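Uncharacterized protein (Bombyx mori, PDB 5AZ0) is an aldo-keto reductase (AKR2E5) that probably reduces carbonyl compounds to alcohols with a nicotinamide cofactor. Local coordinates at residues D56-A61 with V279-L285; H108-A112 with D148-D152; G227-P231 with E240-D244. All coordinates share one frame; numbering follows the deposited sequence.

All three contacts belong to one aldo-keto reductase (beta/alpha)8 barrel. Contact 1 joins helix 51-64 to helix 281-287, which follow the first and last barrel strands, bringing the first and last beta-alpha units side by side; an acetate, probably from the crystallisation liquor, sits on 279-285 at a place consistent with the cofactor 2'-phosphate site of NADPH-dependent relatives. Contact 2 joins two loops that follow barrel strands, and contact 3 folds one such loop on itself, on the side where this family places its active site. Contacts 1 and 3 are 21 Å apart between centres, with nearest atoms about 7 Å apart. Contact 2 lies across the chain's centre from both, 37 Å from either between centres.

Contact 1. Residues D56-A61 with V279-L285; sequences DALSYA and VTKSRVL. With ACT (acetate ion), chain K.
K281 lies across one face of the Y60 ring and reaches past it to D56. Its CB is 3.9 Å from the centroid of the Y60 ring and 25° off the normal, a CH-pi contact displaced toward the rim. CG of Y60, anti to the backbone N (chi1 175°), carries the ring there. The far end of the ring reaches L285, whose CB is 3.5 Å from Y60 OH, while V284 CG1 meets the ring edge. Lysine suits its place by serving two ends: its methylenes cover the aromatic face, and its NZ forms a salt bridge with D56 OD2 at 3.0 Å; the two side chains cross at about a right angle, and the bonds from NZ to OD1 and OD2 are both weak. With an alanine in place of Y60, the face under K281 CB would be gone, which would probably open a gap beside V284 and L285 and leave the lysine freer to swing from D56. Small A57 and A61 let the backbones approach; A61 CB packs 3.7 Å from V284 CG1. On another side, an acetate, probably from the crystallisation liquor, is bound by V279 N, T280 OG1 (2.8 Å to OXT) and, weakly, R283, consistent with the 2'-phosphate site of NADPH-dependent relatives. The axes of the two short helix segments come within 9.6 Å at 34°, and Y22 of barrel strand 22-23 touches A57, A61 and V284.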
# COMPACT_ATOMS: atom_id res chain seq x y z
N ASP A 56 15.00 3.87 -11.86
CA ASP A 56 16.29 4.38 -11.38
C ASP A 56 16.23 4.70 -9.88
O ASP A 56 17.12 4.27 -9.14
CB ASP A 56 16.70 5.60 -12.26
CG ASP A 56 18.07 6.13 -11.93
OD1 ASP A 56 19.02 5.34 -11.73
OD2 ASP A 56 18.14 7.38 -11.82
N ALA A 57 15.16 5.35 -9.39
CA ALA A 57 15.08 5.57 -7.89
C ALA A 57 14.87 4.25 -7.12
O ALA A 57 15.40 4.06 -6.01
CB ALA A 57 14.04 6.64 -7.56
N LEU A 58 14.25 3.25 -7.78
CA LEU A 58 14.18 1.87 -7.17
C LEU A 58 15.54 1.22 -6.98
O LEU A 58 15.89 0.65 -5.88
CB LEU A 58 13.21 0.95 -7.94
CG LEU A 58 13.06 -0.53 -7.49
CD1 LEU A 58 12.75 -0.69 -6.01
CD2 LEU A 58 11.97 -1.14 -8.34
N SER A 59 16.36 1.35 -8.02
CA SER A 59 17.70 0.77 -7.98
C SER A 59 18.48 1.40 -6.88
O SER A 59 19.14 0.74 -6.04
CB SER A 59 18.43 0.96 -9.37
OG SER A 59 19.78 0.49 -9.25
N TYR A 60 18.42 2.73 -6.84
CA TYR A 60 19.03 3.49 -5.72
C TYR A 60 18.47 3.01 -4.35
O TYR A 60 19.22 2.70 -3.38
CB TYR A 60 18.79 5.03 -5.98
CG TYR A 60 19.27 5.91 -4.85
CD1 TYR A 60 20.64 6.19 -4.65
CD2 TYR A 60 18.36 6.42 -3.89
CE1 TYR A 60 21.07 6.98 -3.57
CE2 TYR A 60 18.79 7.20 -2.82
CZ TYR A 60 20.13 7.49 -2.65
OH TYR A 60 20.48 8.30 -1.57
N ALA A 61 17.12 2.91 -4.28
CA ALA A 61 16.47 2.47 -2.97
C ALA A 61 17.03 1.19 -2.52
O ALA A 61 17.44 1.04 -1.35
CB ALA A 61 14.96 2.36 -3.12
N VAL A 279 9.77 9.38 -7.13
CA VAL A 279 10.72 9.00 -8.17
C VAL A 279 12.00 9.83 -8.03
O VAL A 279 12.80 9.88 -8.96
CB VAL A 279 10.11 9.10 -9.60
CG1 VAL A 279 8.85 8.28 -9.72
CG2 VAL A 279 9.79 10.54 -9.99
N THR A 280 12.22 10.41 -6.85
CA THR A 280 13.36 11.30 -6.58
C THR A 280 14.21 10.75 -5.51
O THR A 280 13.75 10.57 -4.39
CB THR A 280 12.86 12.66 -6.06
OG1 THR A 280 12.02 13.27 -7.06
CG2 THR A 280 14.02 13.58 -5.74
N LYS A 281 15.48 10.54 -5.81
CA LYS A 281 16.32 9.78 -4.92
C LYS A 281 16.58 10.44 -3.59
O LYS A 281 16.90 9.74 -2.57
CB LYS A 281 17.68 9.48 -5.59
CG LYS A 281 17.60 8.68 -6.89
CD LYS A 281 18.99 8.50 -7.50
CE LYS A 281 18.87 8.15 -8.96
NZ LYS A 281 20.02 7.34 -9.44
N SER A 282 16.59 11.77 -3.59
CA SER A 282 16.81 12.45 -2.29
C SER A 282 15.58 12.17 -1.38
O SER A 282 15.75 11.97 -0.20
CB SER A 282 17.08 13.96 -2.46
OG SER A 282 16.22 14.49 -3.43
N ARG A 283 14.38 12.15 -1.94
CA ARG A 283 13.17 11.77 -1.17
C ARG A 283 13.21 10.33 -0.69
O ARG A 283 12.96 10.04 0.48
CB ARG A 283 11.95 12.12 -1.97
CG ARG A 283 11.69 13.62 -1.90
CD ARG A 283 10.71 14.03 -2.97
NE ARG A 283 10.42 15.46 -3.03
CZ ARG A 283 9.94 16.10 -4.11
NH1 ARG A 283 9.72 15.46 -5.26
NH2 ARG A 283 9.70 17.40 -4.04
N VAL A 284 13.70 9.44 -1.55
CA VAL A 284 13.91 8.06 -1.17
C VAL A 284 14.77 8.01 0.03
O VAL A 284 14.49 7.32 1.00
CB VAL A 284 14.55 7.26 -2.31
CG1 VAL A 284 14.96 5.88 -1.88
CG2 VAL A 284 13.59 7.15 -3.45
N LEU A 285 15.86 8.73 -0.01
CA LEU A 285 16.80 8.70 1.14
C LEU A 285 16.19 9.30 2.43
O LEU A 285 16.36 8.80 3.55
CB LEU A 285 18.08 9.47 0.76
CG LEU A 285 19.13 9.60 1.85
CD1 LEU A 285 19.47 8.26 2.44
CD2 LEU A 285 20.38 10.36 1.32
C ACT K . 8.29 12.58 -6.49
O ACT K . 8.28 13.04 -5.32
OXT ACT K . 9.35 12.54 -7.09
CH3 ACT K . 7.08 12.01 -7.20

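Contact 2. Residues H108-A112 with D148-D152; sequences HYHRA and DEKID
Two beta-alpha loops of the (beta/alpha)8 barrel meet here, those after strands 100-105 and 133-136, just before helices 112-126 and 153-165. Their charged link is R111 with E149: NH2 of R111 donates to OE2 of E149 over 3.0 Å at 154°. CG of E149 stands anti to the carbonyl carbon (chi1 -61°), and the chain then runs extended toward R111. The carboxylate is met from above its plane, and the two flat groups stand 80° apart, so this is a one-point salt bridge rather than a paired, coplanar one. R111 suits this exposed place, where its long extended chain can span to the acid while CG rests 3.7 Å from CD1 of I151. That isoleucine, branched at CB, also sets CG2 against the carbonyl O of H110, which T156 of helix 153-165 holds by a hydrogen bond. An Asx turn shapes the other loop: OD1 of D148 accepts from K150 N at 3.0 Å. Water fills the polar join, one molecule linking H110 N to OE1 of E149, and D152 ends the segment by capping the N terminus of helix 153-165. The imidazole of H110 takes part through a further water, lying in its ring plane 2.8 Å from ND1 and donating to I151 O, also 2.8 Å away.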
# COMPACT_ATOMS: atom_id res chain seq x y z
N HIS A 108 -11.68 -7.40 -11.43
CA HIS A 108 -12.22 -8.44 -12.35
C HIS A 108 -11.74 -9.82 -12.17
O HIS A 108 -12.18 -10.74 -12.90
CB HIS A 108 -12.14 -7.99 -13.81
CG HIS A 108 -10.76 -7.75 -14.31
ND1 HIS A 108 -9.95 -6.77 -13.82
CD2 HIS A 108 -10.07 -8.32 -15.34
CE1 HIS A 108 -8.82 -6.74 -14.51
NE2 HIS A 108 -8.88 -7.65 -15.45
N TYR A 109 -10.92 -10.06 -11.14
CA TYR A 109 -10.41 -11.44 -10.93
C TYR A 109 -10.89 -11.93 -9.56
O TYR A 109 -10.07 -12.39 -8.72
CB TYR A 109 -8.84 -11.40 -11.12
CG TYR A 109 -8.42 -11.36 -12.56
CD1 TYR A 109 -8.51 -12.48 -13.34
CD2 TYR A 109 -7.97 -10.20 -13.17
CE1 TYR A 109 -8.21 -12.45 -14.69
CE2 TYR A 109 -7.62 -10.19 -14.56
CZ TYR A 109 -7.76 -11.30 -15.29
OH TYR A 109 -7.41 -11.35 -16.63
N HIS A 110 -12.19 -11.79 -9.25
CA HIS A 110 -12.69 -12.09 -7.85
C HIS A 110 -13.30 -13.39 -7.73
O HIS A 110 -13.60 -13.85 -6.60
CB HIS A 110 -13.60 -11.02 -7.28
CG HIS A 110 -12.89 -9.87 -6.66
ND1 HIS A 110 -13.31 -9.31 -5.49
CD2 HIS A 110 -11.78 -9.18 -7.03
CE1 HIS A 110 -12.50 -8.33 -5.14
NE2 HIS A 110 -11.58 -8.19 -6.09
N ARG A 111 -13.46 -14.09 -8.82
CA ARG A 111 -13.83 -15.52 -8.61
C ARG A 111 -12.63 -16.26 -8.01
O ARG A 111 -11.50 -15.96 -8.39
CB ARG A 111 -14.21 -16.19 -9.93
CG ARG A 111 -15.49 -15.66 -10.60
CD ARG A 111 -15.53 -16.04 -12.09
NE ARG A 111 -16.61 -15.32 -12.77
CZ ARG A 111 -16.55 -14.07 -13.20
NH1 ARG A 111 -15.48 -13.33 -13.07
NH2 ARG A 111 -17.59 -13.53 -13.78
N ALA A 112 -12.90 -17.27 -7.18
CA ALA A 112 -11.88 -18.03 -6.53
C ALA A 112 -10.80 -18.52 -7.49
O ALA A 112 -9.64 -18.23 -7.29
CB ALA A 112 -12.47 -19.21 -5.77
N ASP A 148 -21.29 -5.05 -11.99
CA ASP A 148 -21.13 -5.53 -10.66
C ASP A 148 -21.39 -6.99 -10.67
O ASP A 148 -22.51 -7.39 -10.94
CB ASP A 148 -22.10 -4.83 -9.71
CG ASP A 148 -21.77 -5.10 -8.22
OD1 ASP A 148 -20.89 -5.94 -7.97
OD2 ASP A 148 -22.35 -4.46 -7.31
N GLU A 149 -20.36 -7.81 -10.33
CA GLU A 149 -20.52 -9.26 -10.38
C GLU A 149 -21.04 -9.77 -9.14
O GLU A 149 -21.39 -10.92 -9.08
CB GLU A 149 -19.18 -9.95 -10.79
CG GLU A 149 -18.79 -9.46 -12.17
CD GLU A 149 -17.60 -10.09 -12.83
OE1 GLU A 149 -16.47 -10.00 -12.32
OE2 GLU A 149 -17.78 -10.58 -13.94
N LYS A 150 -21.10 -8.92 -8.10
CA LYS A 150 -21.69 -9.28 -6.82
C LYS A 150 -21.11 -10.53 -6.29
O LYS A 150 -21.81 -11.40 -5.80
CB LYS A 150 -23.23 -9.38 -6.95
CG LYS A 150 -23.84 -8.02 -7.41
CD LYS A 150 -25.39 -8.08 -7.57
CE LYS A 150 -25.93 -6.71 -7.96
NZ LYS A 150 -27.41 -6.66 -7.76
N ILE A 151 -19.78 -10.67 -6.38
CA ILE A 151 -19.14 -11.85 -5.74
C ILE A 151 -18.76 -11.45 -4.33
O ILE A 151 -18.18 -10.38 -4.13
CB ILE A 151 -17.87 -12.25 -6.54
CG1 ILE A 151 -18.33 -12.60 -7.97
CG2 ILE A 151 -17.15 -13.42 -5.89
CD1 ILE A 151 -17.18 -12.84 -8.92
N ASP A 152 -19.11 -12.27 -3.37
CA ASP A 152 -18.70 -12.06 -2.01
C ASP A 152 -17.11 -12.14 -1.93
O ASP A 152 -16.51 -13.00 -2.51
CB ASP A 152 -19.33 -13.13 -1.16
CG ASP A 152 -19.17 -12.86 0.32
OD1 ASP A 152 -18.47 -11.89 0.74
OD2 ASP A 152 -19.78 -13.66 1.05
O HOH W 1 -14.87 -10.30 -14.12
O HOH W 2 -14.46 -10.09 -10.35
O HOH W 3 -15.57 -9.51 -3.93

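Contact 3. Residues G227-P231 with E240-D244; sequences GTMVP and EPKLD
The ammonium of K242 is gripped by three oxygens: its NZ donates to T228 O at 3.2 Å, to the hydroxyl of S238 and to the carbonyl of P239. These bonds lie within the long loop between strand 219-223 and helix 246-255 of the (beta/alpha)8 barrel, which doubles back here and probably corresponds to the loop that closes over the cofactor in relatives. NZ sits well above the T228 carbonyl plane, 67° out of it. K242 starts away from the other segment, and a bend at its second torsion (chi2 -31°) turns the chain back to T228; a lysine has the length to make this return. E240 steadies the turn, its OE1 accepting from K242 N at 3.1 Å, and also meets N245. Between E240 and P241 the peptide bond is cis, a geometry proline tolerates better than other residues. M229 supplies the apolar part: its unbranched chain crosses P241 and L243 at about a right angle, with SD 4.1 Å from P241 CG, and a bend at chi3 (77°) turns CE to within 4.0 Å of L243 CD2. V259, T260 and N263 of helix 259-269 cover the same methionine, and T260 also touches L243. L243 CD1 extends toward the ring of P231, which is poorly ordered. Backbone meets backbone through a water that donates to M229 O at 2.6 Å and accepts from L243 N at 3.2 Å.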
# COMPACT_ATOMS: atom_id res chain seq x y z
N GLY A 227 -1.12 12.18 2.57
CA GLY A 227 -2.42 12.70 2.22
C GLY A 227 -2.26 13.82 1.21
O GLY A 227 -1.60 13.63 0.18
N THR A 228 -2.83 14.99 1.49
CA THR A 228 -2.73 16.15 0.56
C THR A 228 -1.63 17.12 0.99
O THR A 228 -1.58 18.23 0.53
CB THR A 228 -4.09 16.89 0.43
OG1 THR A 228 -4.57 17.28 1.74
CG2 THR A 228 -5.16 16.00 -0.29
N MET A 229 -0.72 16.71 1.85
CA MET A 229 0.29 17.63 2.35
C MET A 229 1.27 18.02 1.28
O MET A 229 1.69 19.18 1.21
CB MET A 229 1.05 17.03 3.50
CG MET A 229 2.03 18.02 4.07
SD MET A 229 2.71 17.39 5.58
CE MET A 229 3.88 16.19 4.94
N VAL A 230 1.67 17.04 0.49
CA VAL A 230 2.56 17.25 -0.66
C VAL A 230 1.84 17.89 -1.89
O VAL A 230 0.75 17.44 -2.26
CB VAL A 230 3.28 15.93 -1.07
CG1 VAL A 230 4.23 15.48 0.05
CG2 VAL A 230 2.29 14.80 -1.46
N PRO A 231 2.46 18.92 -2.53
CA PRO A 231 1.89 19.58 -3.74
C PRO A 231 1.09 18.72 -4.79
O PRO A 231 -0.01 19.12 -5.19
CB PRO A 231 3.13 20.24 -4.38
CG PRO A 231 4.00 20.60 -3.21
CD PRO A 231 3.68 19.63 -2.08
N GLU A 240 -5.01 21.58 6.31
CA GLU A 240 -3.72 21.55 6.94
C GLU A 240 -3.46 20.11 7.48
O GLU A 240 -4.42 19.40 7.78
CB GLU A 240 -3.66 22.57 8.07
CG GLU A 240 -3.65 24.04 7.61
CD GLU A 240 -2.37 24.41 6.86
OE1 GLU A 240 -1.23 23.99 7.24
OE2 GLU A 240 -2.55 25.11 5.85
N PRO A 241 -2.21 19.69 7.63
CA PRO A 241 -1.01 20.47 7.38
C PRO A 241 -0.55 20.52 5.94
O PRO A 241 -0.61 19.50 5.21
CB PRO A 241 0.04 19.72 8.17
CG PRO A 241 -0.42 18.29 8.15
CD PRO A 241 -1.89 18.27 7.86
N LYS A 242 -0.09 21.71 5.56
CA LYS A 242 0.71 21.92 4.34
C LYS A 242 2.15 21.84 4.70
O LYS A 242 2.48 21.73 5.87
CB LYS A 242 0.33 23.24 3.64
CG LYS A 242 -1.06 23.21 3.00
CD LYS A 242 -1.49 21.80 2.49
CE LYS A 242 -2.92 21.70 1.94
NZ LYS A 242 -3.42 20.30 2.10
N LEU A 243 3.04 21.80 3.70
CA LEU A 243 4.50 21.61 4.01
C LEU A 243 5.10 22.77 4.80
O LEU A 243 6.06 22.56 5.54
CB LEU A 243 5.34 21.40 2.73
CG LEU A 243 5.16 20.07 2.02
CD1 LEU A 243 5.73 20.11 0.59
CD2 LEU A 243 5.78 18.96 2.85
N ASP A 244 4.51 23.98 4.65
CA ASP A 244 4.91 25.18 5.40
C ASP A 244 4.13 25.34 6.71
O ASP A 244 3.96 26.46 7.17
CB ASP A 244 4.78 26.46 4.53
CG ASP A 244 3.35 26.68 3.98
OD1 ASP A 244 2.38 26.05 4.46
OD2 ASP A 244 3.18 27.51 3.05
O HOH W 4 1.97 21.75 0.66